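Long-range contacts in phosphoserine aminotransferase (Bacillus circulans, PDB 2C0R), which catalyses the reversible, pyridoxal-phosphate-dependent transamination between phosphoserine and 3-phosphohydroxypyruvate in serine biosynthesis, and the matching phosphohydroxythreonine reaction in pyridoxine biosynthesis: residues F8-A13 with R335-N340; I84-L89 with T223-D228. The protein carries 1 engineered substitution. All blocks are in the same frame, centred on the assembly; numbering follows the deposited sequence.

Contact 1 (F8-A13 with R335-N340)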
ATOM      1  N   PHE A   8      -1.949  23.253   1.496  1.00 11.49           N
ATOM      2  CA  PHE A   8      -2.443  22.987   2.838  1.00 12.33           C
ATOM      3  C   PHE A   8      -3.305  21.728   2.890  1.00 12.01           C
ATOM      4  O   PHE A   8      -4.086  21.552   3.808  1.00 13.33           O
ATOM      5  CB  PHE A   8      -3.246  24.198   3.346  1.00 11.55           C
ATOM      6  CG  PHE A   8      -2.309  25.353   3.707  1.00 11.91           C
ATOM      7  CD1 PHE A   8      -2.060  26.298   2.735  1.00 14.01           C
ATOM      8  CD2 PHE A   8      -1.735  25.469   4.951  1.00 14.04           C
ATOM      9  CE1 PHE A   8      -1.222  27.366   3.017  1.00 13.07           C
ATOM     10  CE2 PHE A   8      -0.883  26.527   5.252  1.00 12.37           C
ATOM     11  CZ  PHE A   8      -0.636  27.493   4.272  1.00 14.24           C
ATOM     12  N   ASN A   9      -3.105  20.813   1.954  1.00 11.83           N
ATOM     13  CA  ASN A   9      -3.813  19.567   1.947  1.00 12.52           C
ATOM     14  C   ASN A   9      -3.564  18.796   3.256  1.00 12.86           C
ATOM     15  O   ASN A   9      -2.475  18.835   3.842  1.00 12.41           O
ATOM     16  CB  ASN A   9      -3.301  18.670   0.815  1.00 13.68           C
ATOM     17  CG  ASN A   9      -3.955  18.952  -0.510  1.00 14.35           C
ATOM     18  OD1 ASN A   9      -3.344  18.766  -1.568  1.00 15.62           O
ATOM     19  ND2 ASN A   9      -5.201  19.366  -0.484  1.00 16.99           N
ATOM     20  N   ALA A  10      -4.602  18.069   3.651  1.00 13.79           N
ATOM     21  CA  ALA A  10      -4.671  17.395   4.944  1.00 14.83           C
ATOM     22  C   ALA A  10      -4.178  15.967   4.854  1.00 15.42           C
ATOM     23  O   ALA A  10      -4.061  15.340   5.892  1.00 14.09           O
ATOM     24  CB  ALA A  10      -6.115  17.416   5.468  1.00 17.42           C
ATOM     25  N   GLY A  11      -3.872  15.410   3.677  1.00 14.84           N
ATOM     26  CA  GLY A  11      -3.538  13.963   3.677  1.00 19.24           C
ATOM     27  C   GLY A  11      -4.022  13.329   2.379  1.00 17.15           C
ATOM     28  O   GLY A  11      -5.266  13.285   2.297  1.00 21.52           O
ATOM     29  N   PRO A  12      -3.248  12.880   1.412  1.00 15.44           N
ATOM     30  CA  PRO A  12      -1.799  13.125   1.229  1.00 16.17           C
ATOM     31  C   PRO A  12      -1.535  14.616   1.221  1.00 17.47           C
ATOM     32  O   PRO A  12      -2.465  15.447   1.176  1.00 14.91           O
ATOM     33  CB  PRO A  12      -1.509  12.551  -0.145  1.00 16.42           C
ATOM     34  CG  PRO A  12      -2.580  11.483  -0.330  1.00 17.92           C
ATOM     35  CD  PRO A  12      -3.814  12.085   0.302  1.00 16.34           C
ATOM     36  N   ALA A  13      -0.289  14.994   1.405  1.00 14.17           N
ATOM     37  CA  ALA A  13       0.076  16.341   1.793  1.00 14.01           C
ATOM     38  C   ALA A  13       1.464  16.668   1.289  1.00 14.51           C
ATOM     39  O   ALA A  13       2.138  15.876   0.637  1.00 14.35           O
ATOM     40  CB  ALA A  13       0.054  16.409   3.323  1.00 14.69           C
ATOM     41  N   ARG A 335      -9.559  24.515   7.294  1.00 14.00           N
ATOM     42  CA  ARG A 335      -8.525  23.730   7.968  1.00 13.51           C
ATOM     43  C   ARG A 335      -7.215  23.990   7.214  1.00 12.77           C
ATOM     44  O   ARG A 335      -7.128  23.641   6.034  1.00 13.94           O
ATOM     45  CB  ARG A 335      -8.836  22.243   7.946  1.00 12.92           C
ATOM     46  CG  ARG A 335      -7.706  21.401   8.547  1.00 13.43           C
ATOM     47  CD  ARG A 335      -8.149  19.943   8.738  1.00 13.70           C
ATOM     48  NE  ARG A 335      -8.612  19.354   7.474  1.00 14.55           N
ATOM     49  CZ  ARG A 335      -8.851  18.074   7.262  1.00 15.11           C
ATOM     50  NH1 ARG A 335      -8.659  17.156   8.222  1.00 16.41           N
ATOM     51  NH2 ARG A 335      -9.286  17.661   6.071  1.00 15.77           N
ATOM     52  N   ALA A 336      -6.251  24.572   7.887  1.00 12.41           N
ATOM     53  CA  ALA A 336      -4.923  24.771   7.361  1.00 12.26           C
ATOM     54  C   ALA A 336      -4.043  23.658   7.935  1.00 12.04           C
ATOM     55  O   ALA A 336      -3.744  23.714   9.122  1.00 13.47           O
ATOM     56  CB  ALA A 336      -4.375  26.135   7.753  1.00 13.83           C
ATOM     57  N   SER A 337      -3.698  22.710   7.074  1.00 11.07           N
ATOM     58  CA  SER A 337      -2.824  21.617   7.514  1.00 12.24           C
ATOM     59  C   SER A 337      -1.371  21.992   7.275  1.00 12.01           C
ATOM     60  O   SER A 337      -1.050  22.416   6.148  1.00 13.09           O
ATOM     61  CB  SER A 337      -3.229  20.342   6.769  1.00 13.20           C
ATOM     62  OG  SER A 337      -4.562  19.976   7.108  1.00 14.10           O
ATOM     63  N   ILE A 338      -0.587  21.894   8.345  1.00 12.30           N
ATOM     64  CA  ILE A 338       0.717  22.550   8.342  1.00 11.75           C
ATOM     65  C   ILE A 338       1.788  21.601   8.849  1.00 11.67           C
ATOM     66  O   ILE A 338       2.678  21.915   9.637  1.00 13.10           O
ATOM     67  CB  ILE A 338       0.686  23.864   9.140  1.00 10.98           C
ATOM     68  CG1 ILE A 338       0.058  23.657  10.526  1.00 12.78           C
ATOM     69  CG2 ILE A 338      -0.038  24.955   8.357  1.00 13.32           C
ATOM     70  CD1 ILE A 338       0.218  24.962  11.351  1.00 19.58           C
ATOM     71  N   TYR A 339       1.667  20.360   8.321  1.00 11.07           N
ATOM     72  CA  TYR A 339       2.621  19.315   8.593  1.00 10.89           C
ATOM     73  C   TYR A 339       4.055  19.746   8.359  1.00 10.96           C
ATOM     74  O   TYR A 339       4.270  20.793   7.765  1.00 12.54           O
ATOM     75  CB  TYR A 339       2.336  18.134   7.644  1.00 12.30           C
ATOM     76  CG  TYR A 339       0.920  17.646   7.793  1.00 11.76           C
ATOM     77  CD1 TYR A 339       0.050  17.625   6.721  1.00 12.40           C
ATOM     78  CD2 TYR A 339       0.456  17.185   9.012  1.00 12.79           C
ATOM     79  CE1 TYR A 339      -1.231  17.174   6.830  1.00 13.14           C
ATOM     80  CE2 TYR A 339      -0.846  16.719   9.158  1.00 13.65           C
ATOM     81  CZ  TYR A 339      -1.673  16.735   8.074  1.00 13.26           C
ATOM     82  OH  TYR A 339      -2.959  16.271   8.178  1.00 14.04           O
ATOM     83  N   ASN A 340       5.004  18.925   8.840  1.00 11.57           N
ATOM     84  CA  ASN A 340       6.399  19.336   8.817  1.00 11.88           C
ATOM     85  C   ASN A 340       6.881  19.992   7.531  1.00 12.77           C
ATOM     86  O   ASN A 340       7.532  21.038   7.592  1.00 12.65           O
ATOM     87  CB  ASN A 340       7.400  18.190   9.004  1.00 13.06           C
ATOM     88  CG  ASN A 340       7.359  17.499  10.359  1.00 12.26           C
ATOM     89  OD1 ASN A 340       6.752  17.969  11.314  1.00 13.38           O
ATOM     90  ND2 ASN A 340       7.998  16.325  10.433  1.00 13.99           N
TER
HETATM   91  O   HOH W   1      -6.274  21.153   5.339  1.00 15.26           O
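Phe8 and Ser337 bring the two backbones together, their CA atoms 4.9 Å apart, where the loop after strand 6-7 meets the end of strand 334-337. The direct backbone link is weak: Ser337 N donates to Phe8 O over 3.5 Å. A water bridges Phe8 O, Arg335 O and Ser337 OG, and Ser337 OG also bonds to Asn299 ND2. Beyond Phe8 the loop curls through Gly11 and a cis peptide bond before Pro12. Gly11 has phi 146° and psi 111°, where a CB would press on the carbonyl oxygen of Ala10, so glycine suits the bend.

The curl brings Ala10 against two polar side chains. Its CB sits over the centre of one face of the Arg335 guanidinium, 3.3 Å from CZ, and a methyl is small enough for such a close approach. Arg335 reaches this place because its chain, extended through chi1 and chi2, bends at chi3 (56°), and NH1 then bonds to Thr153 O. On Tyr339, OH donates to Ala10 O over 2.7 Å, tilted from the carbonyl plane, and accepts from Asn299 ND2, so two bonds grip the phenol oxygen. Ala13 CB packs 3.6 Å from Tyr339 CD1. Since the Tyr339 side chain also touches Thr153 and Lys197, the contact reaches the wall of the cofactor site. On the apolar side, Ile338 CG2 meets the edge of the Phe8 ring, 3.6 Å from CE2, and Ala336 CB lies near Phe8 CD2.

Asn9 packs on Glu39 and Pro12 on Met40, both of the second subunit. Strand 334-337 is an outer strand of a small antiparallel sheet and pairs with strand 299-303. Helix 344-361 covers Phe8 and Ala336, and helix 260-280 packs on Ile338.

Contact 2 (I84-L89 with T223-D228)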
ATOM      1  N   ILE A  84      -5.371  -3.583  15.514  1.00 14.05           N
ATOM      2  CA  ILE A  84      -5.068  -3.456  16.964  1.00 12.78           C
ATOM      3  C   ILE A  84      -6.031  -4.279  17.836  1.00 13.96           C
ATOM      4  O   ILE A  84      -5.575  -5.180  18.588  1.00 15.31           O
ATOM      5  CB  ILE A  84      -5.031  -1.936  17.300  1.00 13.58           C
ATOM      6  CG1 ILE A  84      -3.821  -1.248  16.704  1.00 14.49           C
ATOM      7  CG2 ILE A  84      -5.139  -1.698  18.807  1.00 16.84           C
ATOM      8  CD1 ILE A  84      -4.047   0.235  16.483  1.00 15.37           C
ATOM      9  N   PRO A  85      -7.344  -4.079  17.801  1.00 13.40           N
ATOM     10  CA  PRO A  85      -8.202  -4.949  18.630  1.00 15.30           C
ATOM     11  C   PRO A  85      -8.120  -6.399  18.190  1.00 16.33           C
ATOM     12  O   PRO A  85      -8.190  -7.314  19.037  1.00 16.86           O
ATOM     13  CB  PRO A  85      -9.601  -4.380  18.373  1.00 14.63           C
ATOM     14  CG  PRO A  85      -9.521  -3.540  17.143  1.00 15.60           C
ATOM     15  CD  PRO A  85      -8.110  -3.036  17.112  1.00 15.13           C
ATOM     16  N   MET A  86      -7.977  -6.686  16.902  1.00 15.70           N
ATOM     17  CA  MET A  86      -7.833  -8.108  16.512  1.00 15.90           C
ATOM     18  C   MET A  86      -6.659  -8.761  17.213  1.00 14.63           C
ATOM     19  O   MET A  86      -6.734  -9.955  17.562  1.00 14.93           O
ATOM     20  CB  MET A  86      -7.687  -8.206  14.984  1.00 14.91           C
ATOM     21  CG  MET A  86      -8.990  -7.944  14.252  1.00 17.20           C
ATOM     22  SD  MET A  86      -8.743  -7.822  12.447  1.00 20.67           S
ATOM     23  CE  MET A  86      -9.603  -9.338  11.998  1.00 31.74           C
ATOM     24  N   ASN A  87      -5.576  -8.023  17.379  1.00 14.18           N
ATOM     25  CA  ASN A  87      -4.386  -8.643  17.963  1.00 15.04           C
ATOM     26  C   ASN A  87      -4.422  -8.621  19.494  1.00 13.78           C
ATOM     27  O   ASN A  87      -3.836  -9.544  20.078  1.00 16.71           O
ATOM     28  CB  ASN A  87      -3.105  -7.961  17.477  1.00 14.35           C
ATOM     29  CG  ASN A  87      -2.669  -8.505  16.135  1.00 13.55           C
ATOM     30  OD1 ASN A  87      -1.769  -9.346  16.125  1.00 14.78           O
ATOM     31  ND2 ASN A  87      -3.309  -8.083  15.053  1.00 14.64           N
ATOM     32  N   PHE A  88      -5.046  -7.626  20.089  1.00 14.88           N
ATOM     33  CA  PHE A  88      -4.919  -7.442  21.547  1.00 15.84           C
ATOM     34  C   PHE A  88      -6.186  -7.591  22.352  1.00 17.13           C
ATOM     35  O   PHE A  88      -6.123  -7.714  23.576  1.00 20.91           O
ATOM     36  CB  PHE A  88      -4.374  -6.027  21.801  1.00 16.06           C
ATOM     37  CG  PHE A  88      -3.044  -5.848  21.114  1.00 16.28           C
ATOM     38  CD1 PHE A  88      -2.879  -4.714  20.316  1.00 17.59           C
ATOM     39  CD2 PHE A  88      -1.988  -6.742  21.194  1.00 20.94           C
ATOM     40  CE1 PHE A  88      -1.711  -4.458  19.637  1.00 17.48           C
ATOM     41  CE2 PHE A  88      -0.802  -6.470  20.521  1.00 18.83           C
ATOM     42  CZ  PHE A  88      -0.656  -5.325  19.739  1.00 20.80           C
ATOM     43  N   LEU A  89      -7.356  -7.549  21.720  1.00 17.85           N
ATOM     44  CA  LEU A  89      -8.574  -7.625  22.529  1.00 19.12           C
ATOM     45  C   LEU A  89      -8.958  -9.075  22.763  1.00 23.74           C
ATOM     46  O   LEU A  89      -9.328  -9.714  21.784  1.00 25.09           O
ATOM     47  CB  LEU A  89      -9.714  -6.925  21.773  1.00 19.23           C
ATOM     48  CG  LEU A  89     -11.066  -6.857  22.490  1.00 20.12           C
ATOM     49  CD1 LEU A  89     -10.873  -6.315  23.890  1.00 17.14           C
ATOM     50  CD2 LEU A  89     -12.051  -5.992  21.708  1.00 19.97           C
ATOM     51  N   THR A 223      -3.088 -14.231   8.362  1.00 18.14           N
ATOM     52  CA  THR A 223      -1.645 -14.040   8.448  1.00 15.05           C
ATOM     53  C   THR A 223      -1.272 -12.576   8.356  1.00 14.29           C
ATOM     54  O   THR A 223      -0.441 -12.069   9.099  1.00 13.78           O
ATOM     55  CB  THR A 223      -0.924 -14.851   7.334  1.00 16.71           C
ATOM     56  OG1 THR A 223      -1.301 -16.221   7.503  1.00 18.22           O
ATOM     57  CG2 THR A 223       0.596 -14.723   7.451  1.00 17.66           C
ATOM     58  N   MET A 224      -1.865 -11.935   7.359  1.00 14.59           N
ATOM     59  CA  MET A 224      -1.487 -10.531   7.119  1.00 15.19           C
ATOM     60  C   MET A 224      -2.029  -9.598   8.191  1.00 15.54           C
ATOM     61  O   MET A 224      -1.707  -8.413   8.142  1.00 16.46           O
ATOM     62  CB  MET A 224      -2.011 -10.132   5.727  1.00 16.74           C
ATOM     63  CG  MET A 224      -1.239 -10.862   4.634  1.00 15.50           C
ATOM     64  SD  MET A 224       0.510 -10.507   4.618  1.00 17.51           S
ATOM     65  CE  MET A 224       0.451  -8.739   4.232  1.00 26.95           C
ATOM     66  N   LEU A 225      -2.844 -10.092   9.109  1.00 15.95           N
ATOM     67  CA  LEU A 225      -3.365  -9.234  10.164  1.00 17.85           C
ATOM     68  C   LEU A 225      -2.798  -9.596  11.522  1.00 14.01           C
ATOM     69  O   LEU A 225      -3.318  -9.140  12.541  1.00 12.97           O
ATOM     70  CB  LEU A 225      -4.893  -9.273  10.177  1.00 20.20           C
ATOM     71  CG  LEU A 225      -5.441  -8.303   9.110  1.00 20.83           C
ATOM     72  CD1 LEU A 225      -6.921  -8.636   8.973  1.00 29.32           C
ATOM     73  CD2 LEU A 225      -5.196  -6.850   9.466  1.00 26.82           C
ATOM     74  N   ARG A 226      -1.718 -10.359  11.535  1.00 12.87           N
ATOM     75  CA  ARG A 226      -1.007 -10.658  12.768  1.00 12.62           C
ATOM     76  C   ARG A 226       0.214  -9.769  12.867  1.00 12.24           C
ATOM     77  O   ARG A 226       0.976  -9.692  11.879  1.00 13.63           O
ATOM     78  CB  ARG A 226      -0.523 -12.121  12.783  1.00 12.70           C
ATOM     79  CG  ARG A 226      -1.670 -13.090  13.032  1.00 14.91           C
ATOM     80  CD  ARG A 226      -1.227 -14.527  12.744  1.00 16.32           C
ATOM     81  NE  ARG A 226      -0.153 -14.943  13.647  1.00 17.17           N
ATOM     82  CZ  ARG A 226       0.114 -16.210  13.970  1.00 16.34           C
ATOM     83  NH1 ARG A 226      -0.586 -17.243  13.520  1.00 20.09           N
ATOM     84  NH2 ARG A 226       1.134 -16.391  14.804  1.00 18.63           N
ATOM     85  N   TYR A 227       0.451  -9.101  13.994  1.00 11.90           N
ATOM     86  CA  TYR A 227       1.709  -8.351  14.069  1.00 12.63           C
ATOM     87  C   TYR A 227       2.949  -9.232  13.985  1.00 13.01           C
ATOM     88  O   TYR A 227       3.929  -8.747  13.418  1.00 13.08           O
ATOM     89  CB  TYR A 227       1.779  -7.498  15.374  1.00 13.62           C
ATOM     90  CG  TYR A 227       0.818  -6.336  15.259  1.00 11.77           C
ATOM     91  CD1 TYR A 227      -0.279  -6.241  16.093  1.00 14.73           C
ATOM     92  CD2 TYR A 227       1.015  -5.321  14.310  1.00 13.23           C
ATOM     93  CE1 TYR A 227      -1.168  -5.198  16.034  1.00 13.01           C
ATOM     94  CE2 TYR A 227       0.101  -4.252  14.218  1.00 15.15           C
ATOM     95  CZ  TYR A 227      -0.973  -4.217  15.086  1.00 14.01           C
ATOM     96  OH  TYR A 227      -1.861  -3.206  14.988  1.00 14.36           O
ATOM     97  N   ASP A 228       2.922 -10.451  14.540  1.00 13.24           N
ATOM     98  CA  ASP A 228       4.181 -11.243  14.486  1.00 12.94           C
ATOM     99  C   ASP A 228       4.553 -11.598  13.062  1.00 13.05           C
ATOM    100  O   ASP A 228       5.745 -11.829  12.758  1.00 13.14           O
ATOM    101  CB  ASP A 228       4.021 -12.453  15.414  1.00 12.47           C
ATOM    102  CG  ASP A 228       2.937 -13.449  15.068  1.00 13.60           C
ATOM    103  OD1 ASP A 228       2.239 -13.353  14.042  1.00 12.76           O
ATOM    104  OD2 ASP A 228       2.755 -14.379  15.898  1.00 15.97           O
TER
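The Asn87 side chain crosses that of Tyr227 obliquely, its amide plane 47° from the ring and Asn87 CG only 3.3 Å from Tyr227 CD1. CG lies anti to the carbonyl carbon of Asn87 (chi1 -83°), which sends the amide across to the 223-228 segment, where it grips the backbone on both sides of Arg226. ND2 donates at 2.7 Å to Leu225 O, which lies in the amide plane, while OD1 receives Tyr227 N at 3.1 Å along an almost straight bond from above the carbonyl plane. Asparagine suits the place because one short side chain offers both donor and acceptor; ND2 also bonds to Met83 O, one turn earlier in its helix. With an alanine here, Leu225 O and Tyr227 N would probably lose these mates and a gap would open beside the Tyr227 ring.

Helix 76-88 begins at the cofactor, with Ala77 and Ser78 binding pyridoxal phosphate, and packs on strands 143-149 and 190-194 of the central mixed sheet of this class-V aminotransferase; its last turns meet the 223-228 bend.

The Phe88 and Tyr227 rings are near parallel, 14° apart, but slid so far that they barely overlap, with Phe88 CE1 3.7 Å from Tyr227 CE1. Ile84 CG1 approaches Tyr227 OH at 3.3 Å. Met86 SD lies 4.0 Å from Leu225 CD1, and Pro222 and Leu225 of the second subunit pack on Met86 and Leu225 respectively.

In the fold
Contact 1 joins a loop near the N-terminus to a late strand, with helix 344-361 still to follow, and contact 2, 84-89 with 223-228, falls wholly within the sequence between them. Their centres are 30 Å apart and their nearest atoms about 18 Å, so they do not touch. Contact 1 includes the outer strand 334-337 of the three-stranded antiparallel sheet; contact 2 involves helices 76-88 and 227-232, with helix 76-88 packing on the mixed sheet. A bound pyridoxal phosphate lies about 6 Å from the Tyr339 side chain, and one lies about 10 Å from that of Ile84. Both contacts also touch the second subunit of the homodimer, so both lie beside the dimer interface.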